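Local atomic coordinates of putative adenylate cyclase (Vibrio parahaemolyticus, PDB entry 2ACA), a protein that is of unknown function but, as a member of the CYTH family, may make cyclic AMP from ATP as class IV adenylate cyclases do. Residues Y17-H22 against I125-L130; D45-T50 against R173-I178; L62-I67 against K73-K78; F118-F123 against V157-Q162. All coordinates share one frame; numbering follows the deposited sequence.

Contact 1: Y17-H22 against I125-L130; sequences YRVKNH and ITLDFL
Val19 and His22 both pack on the side chain of Leu127, one at each of its methyl groups. The aliphatic part is the meeting of Val19 CG2 with Leu127 CD1 at 4.2 Å. The second part brings in a ring. Leu127 CD2 lies 3.5 Å from His22 NE2 and 3.6 Å from His22 CD2. The methyl meets this side of the ring at a slant. His22 reaches Leu127 because its CG is turned opposite the backbone N (chi1 -178°), which carries the imidazole across to the strand. His22 stands in the first turn of helix 22-30, just after the N-cap position of Asn21. Phe25 from this helix also touches Val19 and Leu127. In the antiparallel sheet of the CYTH fold, strand 134-143 lies between the two strands and pairs with both. His135 of that strand meets the His22 ring. The side chains of Leu127 and Asp128 alternate along their strand. Asp128 forms a salt bridge with Arg115, while Leu127 packs under the helix. The contact itself has no polar bond between its two segments. It therefore rests on van der Waals packing alone. The capacity of NE2 to form a hydrogen bond is not used across it.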
# COMPACT_ATOMS: atom_id res chain seq x y z
N TYR A 17 20.56 -19.07 6.25
CA TYR A 17 21.28 -20.32 6.32
C TYR A 17 20.65 -21.36 5.42
O TYR A 17 19.47 -21.28 5.08
CB TYR A 17 21.31 -20.88 7.74
CG TYR A 17 22.08 -20.06 8.75
CD1 TYR A 17 21.48 -18.99 9.40
CD2 TYR A 17 23.41 -20.36 9.05
CE1 TYR A 17 22.19 -18.24 10.34
CE2 TYR A 17 24.12 -19.62 9.99
CZ TYR A 17 23.50 -18.56 10.63
OH TYR A 17 24.19 -17.83 11.57
N ARG A 18 21.46 -22.34 5.06
CA ARG A 18 21.03 -23.45 4.23
C ARG A 18 20.67 -24.52 5.26
O ARG A 18 21.45 -24.78 6.17
CB ARG A 18 22.21 -23.91 3.40
CG ARG A 18 21.89 -24.63 2.11
CD ARG A 18 23.22 -24.88 1.44
NE ARG A 18 24.18 -23.86 1.84
CZ ARG A 18 25.50 -23.96 1.72
NH1 ARG A 18 26.02 -25.07 1.20
NH2 ARG A 18 26.29 -22.97 2.13
N VAL A 19 19.49 -25.13 5.13
CA VAL A 19 19.08 -26.16 6.08
C VAL A 19 19.04 -27.51 5.36
O VAL A 19 18.20 -27.74 4.50
CB VAL A 19 17.67 -25.88 6.65
CG1 VAL A 19 17.30 -26.90 7.72
CG2 VAL A 19 17.61 -24.49 7.20
N LYS A 20 19.94 -28.42 5.74
CA LYS A 20 19.97 -29.72 5.09
C LYS A 20 19.03 -30.76 5.70
O LYS A 20 18.88 -31.84 5.16
CB LYS A 20 21.41 -30.24 5.06
CG LYS A 20 22.35 -29.35 4.23
CD LYS A 20 23.76 -29.91 4.12
CE LYS A 20 24.49 -29.88 5.46
NZ LYS A 20 25.89 -30.38 5.34
N ASN A 21 18.37 -30.43 6.81
CA ASN A 21 17.45 -31.38 7.45
C ASN A 21 16.21 -30.68 8.00
O ASN A 21 16.27 -29.97 9.01
CB ASN A 21 18.19 -32.11 8.57
CG ASN A 21 17.57 -33.46 8.90
OD1 ASN A 21 18.15 -34.25 9.64
ND2 ASN A 21 16.40 -33.72 8.35
N HIS A 22 15.07 -30.88 7.35
CA HIS A 22 13.84 -30.22 7.78
C HIS A 22 13.35 -30.67 9.15
O HIS A 22 13.44 -29.93 10.14
CB HIS A 22 12.74 -30.42 6.74
CG HIS A 22 11.46 -29.72 7.07
ND1 HIS A 22 10.61 -30.15 8.07
CD2 HIS A 22 10.88 -28.61 6.55
CE1 HIS A 22 9.57 -29.34 8.15
NE2 HIS A 22 9.71 -28.39 7.24
N ILE A 125 12.00 -16.57 12.91
CA ILE A 125 12.66 -17.71 12.30
C ILE A 125 11.88 -18.06 11.05
O ILE A 125 10.70 -18.37 11.13
CB ILE A 125 12.68 -18.95 13.21
CG1 ILE A 125 13.46 -18.66 14.50
CG2 ILE A 125 13.29 -20.12 12.45
CD1 ILE A 125 13.61 -19.87 15.40
N THR A 126 12.53 -18.00 9.89
CA THR A 126 11.89 -18.31 8.62
C THR A 126 12.45 -19.60 8.01
O THR A 126 13.66 -19.77 7.88
CB THR A 126 12.06 -17.15 7.60
OG1 THR A 126 11.43 -15.97 8.12
CG2 THR A 126 11.41 -17.49 6.26
N LEU A 127 11.56 -20.50 7.62
CA LEU A 127 11.97 -21.75 7.00
C LEU A 127 11.37 -21.78 5.59
O LEU A 127 10.15 -21.78 5.42
CB LEU A 127 11.50 -22.94 7.83
CG LEU A 127 11.88 -24.33 7.31
CD1 LEU A 127 13.40 -24.45 7.27
CD2 LEU A 127 11.30 -25.43 8.19
N ASP A 128 12.23 -21.81 4.57
CA ASP A 128 11.79 -21.82 3.18
C ASP A 128 12.19 -23.07 2.42
O ASP A 128 13.16 -23.74 2.76
CB ASP A 128 12.39 -20.61 2.45
CG ASP A 128 11.90 -19.30 2.99
OD1 ASP A 128 12.55 -18.27 2.73
OD2 ASP A 128 10.85 -19.29 3.68
N PHE A 129 11.43 -23.37 1.37
CA PHE A 129 11.74 -24.51 0.53
C PHE A 129 11.61 -24.16 -0.94
O PHE A 129 10.50 -23.99 -1.47
CB PHE A 129 10.81 -25.69 0.82
CG PHE A 129 10.92 -26.79 -0.21
CD1 PHE A 129 12.10 -27.51 -0.35
CD2 PHE A 129 9.85 -27.08 -1.05
CE1 PHE A 129 12.22 -28.50 -1.32
CE2 PHE A 129 9.95 -28.06 -2.02
CZ PHE A 129 11.14 -28.78 -2.15
N LEU A 130 12.75 -24.06 -1.61
CA LEU A 130 12.71 -23.77 -3.03
C LEU A 130 12.81 -25.10 -3.75
O LEU A 130 13.83 -25.80 -3.66
CB LEU A 130 13.86 -22.87 -3.43
CG LEU A 130 13.51 -21.45 -3.84
CD1 LEU A 130 12.94 -20.67 -2.66
CD2 LEU A 130 14.78 -20.80 -4.36

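Contact 2: D45-T50 against R173-I178; sequences DWFYDT and RSYKEI. With PO4 (phosphate ion), chain C.
Phe47 packs against Lys176 and Tyr175. Its CG is opposite the carbonyl carbon (chi1 -63°), and the ring leans out from the strand toward 173-178. Lys176 runs past it in the opposite direction with an extended chain. Lys176 CB comes to 3.5 Å from Phe47 CE2, and CD and CE continue along Phe47 CD2, Lys176 CD at 3.9 Å. This lysine is poorly ordered. Tyr175 CD2 comes to the edge of the Phe47 ring, 4.2 Å from CZ. Strand 35-49 belongs to the antiparallel sheet, which in CYTH relatives closes into a tunnel. The irregular segment 173-178 packs against it through Tyr175 and Lys176. The Tyr175 ring has its CG opposite the backbone N (chi1 -172°), and this directs the phenol toward Asp45. The Asp45 carboxylate stands steeply to that ring, their planes 79° apart. A water bridges the two polar ends. It donates to Asp45 OD1 at 2.6 Å and accepts from Tyr175 OH at 2.6 Å. The other carboxylate oxygen, OD2, pairs with Arg65. Lys113 makes a cation-pi contact with Tyr175. A phosphate ion, probably from the crystallisation liquor, has O4 2.8 Å from Tyr175 N, a weak hydrogen bond.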
# COMPACT_ATOMS: atom_id res chain seq x y z
N ASP A 45 6.44 -13.54 -4.90
CA ASP A 45 7.08 -12.24 -4.88
C ASP A 45 7.19 -11.69 -6.30
O ASP A 45 7.51 -12.42 -7.24
CB ASP A 45 8.47 -12.31 -4.23
CG ASP A 45 8.40 -12.63 -2.74
OD1 ASP A 45 8.30 -13.82 -2.39
OD2 ASP A 45 8.44 -11.68 -1.93
N TRP A 46 6.90 -10.41 -6.43
CA TRP A 46 6.97 -9.72 -7.70
C TRP A 46 7.94 -8.56 -7.50
O TRP A 46 7.64 -7.64 -6.74
CB TRP A 46 5.60 -9.16 -8.08
CG TRP A 46 4.61 -10.18 -8.49
CD1 TRP A 46 4.36 -10.62 -9.76
CD2 TRP A 46 3.67 -10.87 -7.64
NE1 TRP A 46 3.33 -11.53 -9.76
CE2 TRP A 46 2.89 -11.70 -8.47
CE3 TRP A 46 3.42 -10.85 -6.26
CZ2 TRP A 46 1.87 -12.52 -7.97
CZ3 TRP A 46 2.41 -11.66 -5.76
CH2 TRP A 46 1.64 -12.48 -6.62
N PHE A 47 9.09 -8.61 -8.16
CA PHE A 47 10.07 -7.54 -8.05
C PHE A 47 9.85 -6.52 -9.17
O PHE A 47 9.64 -6.90 -10.32
CB PHE A 47 11.50 -8.08 -8.14
CG PHE A 47 11.85 -9.03 -7.03
CD1 PHE A 47 11.20 -10.25 -6.90
CD2 PHE A 47 12.83 -8.68 -6.09
CE1 PHE A 47 11.51 -11.12 -5.85
CE2 PHE A 47 13.15 -9.54 -5.04
CZ PHE A 47 12.49 -10.76 -4.92
N TYR A 48 9.91 -5.24 -8.82
CA TYR A 48 9.70 -4.17 -9.80
C TYR A 48 10.87 -3.21 -9.95
O TYR A 48 11.70 -3.05 -9.05
CB TYR A 48 8.48 -3.33 -9.43
CG TYR A 48 7.17 -4.04 -9.52
CD1 TYR A 48 6.77 -4.93 -8.52
CD2 TYR A 48 6.32 -3.83 -10.60
CE1 TYR A 48 5.56 -5.58 -8.60
CE2 TYR A 48 5.10 -4.49 -10.68
CZ TYR A 48 4.73 -5.36 -9.68
OH TYR A 48 3.54 -6.01 -9.76
N ASP A 49 10.90 -2.56 -11.11
CA ASP A 49 11.91 -1.56 -11.41
C ASP A 49 11.52 -0.84 -12.70
O ASP A 49 10.64 -1.29 -13.44
CB ASP A 49 13.30 -2.19 -11.56
CG ASP A 49 14.42 -1.20 -11.23
OD1 ASP A 49 14.17 0.02 -11.30
OD2 ASP A 49 15.54 -1.64 -10.89
N THR A 50 12.17 0.29 -12.97
CA THR A 50 11.88 1.06 -14.18
C THR A 50 12.59 0.41 -15.36
O THR A 50 13.34 -0.56 -15.20
CB THR A 50 12.37 2.50 -14.04
OG1 THR A 50 13.80 2.51 -13.93
CG2 THR A 50 11.79 3.15 -12.79
N ARG A 173 24.18 -15.74 -0.73
CA ARG A 173 23.44 -15.42 -1.95
C ARG A 173 21.98 -15.21 -1.55
O ARG A 173 21.37 -16.07 -0.91
CB ARG A 173 23.55 -16.57 -2.96
CG ARG A 173 24.94 -16.76 -3.54
CD ARG A 173 24.97 -17.98 -4.42
NE ARG A 173 24.69 -19.20 -3.66
CZ ARG A 173 24.51 -20.40 -4.21
NH1 ARG A 173 24.56 -20.54 -5.53
NH2 ARG A 173 24.27 -21.45 -3.44
N SER A 174 21.42 -14.07 -1.91
CA SER A 174 20.04 -13.78 -1.54
C SER A 174 19.06 -14.39 -2.54
O SER A 174 19.45 -14.78 -3.63
CB SER A 174 19.83 -12.27 -1.45
OG SER A 174 20.94 -11.65 -0.82
N TYR A 175 17.80 -14.45 -2.13
CA TYR A 175 16.71 -14.99 -2.94
C TYR A 175 16.84 -14.52 -4.39
O TYR A 175 17.15 -15.30 -5.30
CB TYR A 175 15.38 -14.54 -2.34
CG TYR A 175 14.15 -15.16 -2.94
CD1 TYR A 175 14.17 -16.49 -3.38
CD2 TYR A 175 12.96 -14.45 -3.03
CE1 TYR A 175 13.03 -17.10 -3.88
CE2 TYR A 175 11.80 -15.05 -3.53
CZ TYR A 175 11.85 -16.38 -3.95
OH TYR A 175 10.72 -17.00 -4.42
N LYS A 176 16.59 -13.22 -4.59
CA LYS A 176 16.69 -12.61 -5.91
C LYS A 176 18.14 -12.54 -6.31
O LYS A 176 18.52 -12.89 -7.43
CB LYS A 176 16.18 -11.17 -5.90
CG LYS A 176 16.37 -10.44 -7.23
CD LYS A 176 16.56 -8.95 -7.02
CE LYS A 176 16.19 -8.15 -8.26
NZ LYS A 176 16.31 -6.70 -7.98
N GLU A 177 18.93 -12.03 -5.37
CA GLU A 177 20.35 -11.88 -5.55
C GLU A 177 20.88 -13.14 -6.21
O GLU A 177 21.96 -13.12 -6.78
CB GLU A 177 21.02 -11.58 -4.21
CG GLU A 177 20.76 -10.15 -3.71
CD GLU A 177 19.32 -9.69 -3.94
OE1 GLU A 177 18.40 -10.42 -3.51
OE2 GLU A 177 19.12 -8.62 -4.54
N ILE A 178 20.10 -14.22 -6.11
CA ILE A 178 20.45 -15.46 -6.79
C ILE A 178 19.54 -16.65 -6.86
O ILE A 178 19.20 -17.35 -5.90
CB ILE A 178 21.88 -15.94 -6.42
CG1 ILE A 178 22.76 -15.67 -7.64
CG2 ILE A 178 21.94 -17.45 -6.06
CD1 ILE A 178 24.19 -15.92 -7.43
P PO4 C . 16.54 -11.92 0.69
O1 PO4 C . 15.82 -10.62 0.77
O2 PO4 C . 15.81 -12.94 1.48
O3 PO4 C . 17.92 -11.76 1.22
O4 PO4 C . 16.62 -12.35 -0.73
O HOH W 1 8.44 -16.15 -3.56

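Contact 3: L62-I67 against K73-K78; sequences LVLREI and KLWIVK. With PO4 (phosphate ion), chain D.
Trp75 NE1 is buried against Leu62 and has no hydrogen-bond partner in the model. Leu62 CD1 sits at the edge of the indole, near its plane, 3.5 Å from that nitrogen. The contact is a beta hairpin of strands 61-68 and 72-78, part of the antiparallel sheet of the CYTH fold. The strand axes approach to 4.6 Å, with 163° between their directions. Val63 pairs with Ile76, and Arg65 with Leu74. Each pair is joined by two backbone hydrogen bonds, such as Val63 N to Ile76 O at 2.7 Å. CA-H...O contacts accompany these bonds; the shortest is Lys73 CA to Arg65 O, 3.1 Å.

Leu62, Leu64, Trp75 and Val77 share one face. Leu64 lies on helix 93-102, and Trp75 stacks on Trp75 of the second subunit, so this face helps form the dimer. Glu66 and Lys73 lie side by side on it, but their charged ends do not meet. Lys73 NZ instead bonds to Thr91 O. The other face carries Val63, Ile76, Leu74 and Arg65. Arg65 lies alongside Leu74, CD 4.2 Å from Leu74 CD1, both pointing the same way. Glu43 joins Asp45 as a second carboxylate on NE, and the two probably help hold the guanidinium. O4 of a phosphate, probably from the crystallisation liquor, lies at the guanidinium edge, in plane, and accepts from NH1 and NH2 at 2.9 and 3.1 Å.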
# COMPACT_ATOMS: atom_id res chain seq x y z
N LEU A 62 12.21 -3.21 -4.96
CA LEU A 62 10.80 -2.88 -4.75
C LEU A 62 10.04 -4.18 -4.95
O LEU A 62 10.13 -4.79 -6.00
CB LEU A 62 10.37 -1.84 -5.80
CG LEU A 62 8.89 -1.53 -5.97
CD1 LEU A 62 8.29 -0.98 -4.68
CD2 LEU A 62 8.73 -0.52 -7.10
N VAL A 63 9.30 -4.60 -3.93
CA VAL A 63 8.59 -5.86 -4.03
C VAL A 63 7.14 -5.88 -3.57
O VAL A 63 6.79 -5.24 -2.58
CB VAL A 63 9.36 -6.95 -3.19
CG1 VAL A 63 8.60 -8.28 -3.21
CG2 VAL A 63 10.78 -7.12 -3.73
N LEU A 64 6.30 -6.58 -4.31
CA LEU A 64 4.92 -6.78 -3.91
C LEU A 64 4.96 -8.25 -3.50
O LEU A 64 5.54 -9.09 -4.21
CB LEU A 64 3.96 -6.54 -5.08
CG LEU A 64 3.71 -5.05 -5.39
CD1 LEU A 64 2.62 -4.89 -6.44
CD2 LEU A 64 3.29 -4.34 -4.11
N ARG A 65 4.39 -8.58 -2.34
CA ARG A 65 4.43 -9.96 -1.85
C ARG A 65 3.11 -10.42 -1.29
O ARG A 65 2.45 -9.68 -0.56
CB ARG A 65 5.53 -10.09 -0.78
CG ARG A 65 5.48 -11.36 0.07
CD ARG A 65 6.56 -11.35 1.16
NE ARG A 65 7.90 -11.22 0.60
CZ ARG A 65 9.01 -11.02 1.32
NH1 ARG A 65 8.93 -10.94 2.64
NH2 ARG A 65 10.19 -10.92 0.72
N GLU A 66 2.73 -11.64 -1.64
CA GLU A 66 1.48 -12.24 -1.17
C GLU A 66 1.76 -13.63 -0.61
O GLU A 66 2.47 -14.43 -1.22
CB GLU A 66 0.47 -12.34 -2.31
CG GLU A 66 -0.80 -13.08 -1.94
CD GLU A 66 -1.85 -13.04 -3.04
OE1 GLU A 66 -1.54 -13.41 -4.18
OE2 GLU A 66 -3.00 -12.65 -2.75
N ILE A 67 1.21 -13.89 0.57
CA ILE A 67 1.38 -15.16 1.25
C ILE A 67 0.00 -15.77 1.44
O ILE A 67 -0.87 -15.17 2.07
CB ILE A 67 2.07 -14.95 2.62
CG1 ILE A 67 3.45 -14.30 2.42
CG2 ILE A 67 2.22 -16.29 3.34
CD1 ILE A 67 4.15 -13.91 3.70
N LYS A 73 -0.30 -9.62 2.58
CA LYS A 73 0.11 -8.94 1.35
C LYS A 73 0.92 -7.71 1.71
O LYS A 73 0.47 -6.87 2.49
CB LYS A 73 -1.14 -8.57 0.54
CG LYS A 73 -1.91 -9.81 0.10
CD LYS A 73 -3.25 -9.52 -0.56
CE LYS A 73 -4.28 -9.03 0.43
NZ LYS A 73 -5.65 -9.14 -0.14
N LEU A 74 2.11 -7.61 1.14
CA LEU A 74 2.99 -6.50 1.48
C LEU A 74 3.57 -5.75 0.31
O LEU A 74 3.72 -6.28 -0.78
CB LEU A 74 4.15 -7.01 2.34
CG LEU A 74 3.79 -7.72 3.66
CD1 LEU A 74 4.84 -8.78 3.97
CD2 LEU A 74 3.73 -6.69 4.80
N TRP A 75 3.90 -4.50 0.57
CA TRP A 75 4.56 -3.63 -0.39
C TRP A 75 5.89 -3.42 0.34
O TRP A 75 5.92 -2.95 1.47
CB TRP A 75 3.74 -2.33 -0.55
CG TRP A 75 4.47 -1.18 -1.15
CD1 TRP A 75 5.59 -1.22 -1.92
CD2 TRP A 75 4.11 0.20 -1.03
NE1 TRP A 75 5.97 0.04 -2.28
CE2 TRP A 75 5.07 0.94 -1.75
CE3 TRP A 75 3.07 0.88 -0.39
CZ2 TRP A 75 5.03 2.33 -1.85
CZ3 TRP A 75 3.02 2.27 -0.48
CH2 TRP A 75 4.00 2.98 -1.21
N ILE A 76 6.99 -3.81 -0.31
CA ILE A 76 8.31 -3.74 0.32
C ILE A 76 9.40 -3.03 -0.46
O ILE A 76 9.48 -3.14 -1.69
CB ILE A 76 8.91 -5.17 0.55
CG1 ILE A 76 7.86 -6.11 1.13
CG2 ILE A 76 10.17 -5.08 1.41
CD1 ILE A 76 7.26 -5.66 2.39
N VAL A 77 10.25 -2.31 0.26
CA VAL A 77 11.40 -1.66 -0.36
C VAL A 77 12.63 -1.91 0.52
O VAL A 77 12.65 -1.56 1.70
CB VAL A 77 11.21 -0.16 -0.55
CG1 VAL A 77 12.46 0.42 -1.16
CG2 VAL A 77 10.03 0.10 -1.46
N LYS A 78 13.65 -2.54 -0.07
CA LYS A 78 14.88 -2.85 0.65
C LYS A 78 16.03 -2.00 0.13
O LYS A 78 16.07 -1.67 -1.07
CB LYS A 78 15.25 -4.33 0.49
CG LYS A 78 14.36 -5.30 1.24
CD LYS A 78 14.78 -6.74 0.99
CE LYS A 78 13.95 -7.74 1.78
NZ LYS A 78 14.20 -7.66 3.24
P PO4 D . 12.63 -11.74 3.53
O1 PO4 D . 13.04 -12.26 2.20
O2 PO4 D . 13.83 -11.31 4.29
O3 PO4 D . 11.93 -12.81 4.28
O4 PO4 D . 11.71 -10.59 3.35

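Contact 4: F118-F123 against V157-Q162; sequences FFVGEF and VALAQQ
Leu159 points from the helix toward Val120 and Phe123. The tight part is at Phe123, where Leu159 CD2 rests 3.7 Å from CB. The same methyl lies obliquely to the aromatic ring. The fit at Val120 is slacker, with CG1 4.3 Å from Leu159 CD1. The leucine splits its two methyls between the two residues. Its CG is opposite the backbone N (chi1 -177°), which extends the side chain away from the helix axis.

Val120 and Phe123 are the ends of a type II' beta turn. It joins strands 106-120 and 123-130 into a tight hairpin, closed by backbone bonds in both directions between these two residues. Gly121 fits the turn's first corner with a positive phi of 80°. The helix is 152-162, which packs on the sheet of the CYTH fold. Leu159 also touches Phe139 of strand 134-143. Phe123 is covered further by Tyr152 and Arg155, earlier in the same helix.

The outer side is looser. Gly121 is exposed at the tip of the turn. Glu122 CG covers one face of the Phe123 ring, 4.2 Å above the plane and over its centre, but the glutamate is poorly ordered, so this detail is less sure. On the helix, Gln162 starts toward the hairpin, but its NE2 stays 6.1 Å from Val120 CG1.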
# COMPACT_ATOMS: atom_id res chain seq x y z
N PHE A 118 8.18 -18.43 12.28
CA PHE A 118 7.94 -18.66 13.70
C PHE A 118 8.52 -17.54 14.54
O PHE A 118 9.42 -16.82 14.10
CB PHE A 118 8.55 -19.97 14.16
CG PHE A 118 8.17 -21.15 13.33
CD1 PHE A 118 8.94 -21.51 12.23
CD2 PHE A 118 7.04 -21.89 13.63
CE1 PHE A 118 8.59 -22.60 11.45
CE2 PHE A 118 6.68 -22.98 12.85
CZ PHE A 118 7.46 -23.34 11.76
N PHE A 119 8.01 -17.40 15.75
CA PHE A 119 8.46 -16.38 16.68
C PHE A 119 9.13 -17.02 17.89
O PHE A 119 8.66 -18.05 18.39
CB PHE A 119 7.27 -15.53 17.16
CG PHE A 119 6.64 -14.68 16.10
CD1 PHE A 119 5.39 -14.09 16.32
CD2 PHE A 119 7.28 -14.43 14.89
CE1 PHE A 119 4.80 -13.27 15.36
CE2 PHE A 119 6.69 -13.61 13.92
CZ PHE A 119 5.45 -13.03 14.16
N VAL A 120 10.21 -16.41 18.36
CA VAL A 120 10.93 -16.88 19.54
C VAL A 120 11.41 -15.58 20.16
O VAL A 120 12.48 -15.08 19.84
CB VAL A 120 12.15 -17.75 19.17
CG1 VAL A 120 12.95 -18.07 20.42
CG2 VAL A 120 11.68 -19.05 18.52
N GLY A 121 10.59 -15.03 21.05
CA GLY A 121 10.92 -13.77 21.67
C GLY A 121 10.56 -12.71 20.65
O GLY A 121 9.44 -12.70 20.15
N GLU A 122 11.50 -11.83 20.33
CA GLU A 122 11.26 -10.79 19.35
C GLU A 122 11.96 -11.17 18.05
O GLU A 122 11.90 -10.44 17.06
CB GLU A 122 11.79 -9.44 19.85
CG GLU A 122 13.30 -9.40 20.03
CD GLU A 122 13.78 -8.06 20.57
OE1 GLU A 122 13.46 -7.03 19.95
OE2 GLU A 122 14.47 -8.05 21.61
N PHE A 123 12.62 -12.32 18.06
CA PHE A 123 13.34 -12.79 16.89
C PHE A 123 12.45 -13.66 16.01
O PHE A 123 11.62 -14.41 16.51
CB PHE A 123 14.57 -13.58 17.33
CG PHE A 123 15.55 -12.77 18.13
CD1 PHE A 123 16.20 -11.68 17.55
CD2 PHE A 123 15.79 -13.08 19.46
CE1 PHE A 123 17.08 -10.91 18.30
CE2 PHE A 123 16.67 -12.31 20.22
CZ PHE A 123 17.32 -11.22 19.64
N VAL A 157 23.09 -14.89 15.85
CA VAL A 157 24.04 -15.98 15.63
C VAL A 157 23.84 -16.98 16.77
O VAL A 157 23.82 -18.19 16.55
CB VAL A 157 25.51 -15.48 15.64
CG1 VAL A 157 26.46 -16.65 15.46
CG2 VAL A 157 25.71 -14.46 14.53
N ALA A 158 23.69 -16.45 17.99
CA ALA A 158 23.48 -17.30 19.16
C ALA A 158 22.27 -18.18 18.91
O ALA A 158 22.33 -19.41 19.04
CB ALA A 158 23.25 -16.43 20.40
N LEU A 159 21.15 -17.55 18.55
CA LEU A 159 19.92 -18.28 18.27
C LEU A 159 20.18 -19.31 17.18
O LEU A 159 19.77 -20.47 17.29
CB LEU A 159 18.82 -17.31 17.83
CG LEU A 159 17.43 -17.89 17.56
CD1 LEU A 159 16.91 -18.58 18.81
CD2 LEU A 159 16.48 -16.78 17.12
N ALA A 160 20.87 -18.89 16.12
CA ALA A 160 21.18 -19.78 15.01
C ALA A 160 21.93 -21.01 15.52
O ALA A 160 21.67 -22.14 15.08
CB ALA A 160 22.02 -19.05 13.97
N GLN A 161 22.85 -20.79 16.46
CA GLN A 161 23.64 -21.87 17.03
C GLN A 161 22.77 -22.92 17.71
O GLN A 161 23.14 -24.09 17.79
CB GLN A 161 24.66 -21.32 18.02
CG GLN A 161 25.69 -20.38 17.40
CD GLN A 161 26.83 -20.04 18.35
OE1 GLN A 161 26.61 -19.67 19.50
NE2 GLN A 161 28.07 -20.15 17.86
N GLN A 162 21.62 -22.48 18.21
CA GLN A 162 20.69 -23.39 18.89
C GLN A 162 20.18 -24.46 17.92
O GLN A 162 19.87 -25.58 18.34
CB GLN A 162 19.52 -22.60 19.49
CG GLN A 162 19.93 -21.65 20.61
CD GLN A 162 18.74 -21.02 21.32
OE1 GLN A 162 17.85 -21.72 21.82
NE2 GLN A 162 18.71 -19.69 21.38

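From the N terminus, strand 11-19 and the start of helix 22-30 open contact 1. It closes at strand 123-130. Contact 2 opens within this loop, on strand 35-49, and closes near the C terminus, so contacts 1 and 2 cross. Contact 3 is a local hairpin nested inside both loops. It adjoins contact 2 through neighbouring strands. Contact 4 opens after contact 3 has closed. It crosses contact 1, nests inside contact 2, and ends on helix 152-162. Contacts 1 and 4 tie helices to one half of the sheet. Contact 3 lies on the other half, and contact 2 brings the C-terminal segment to the sheet.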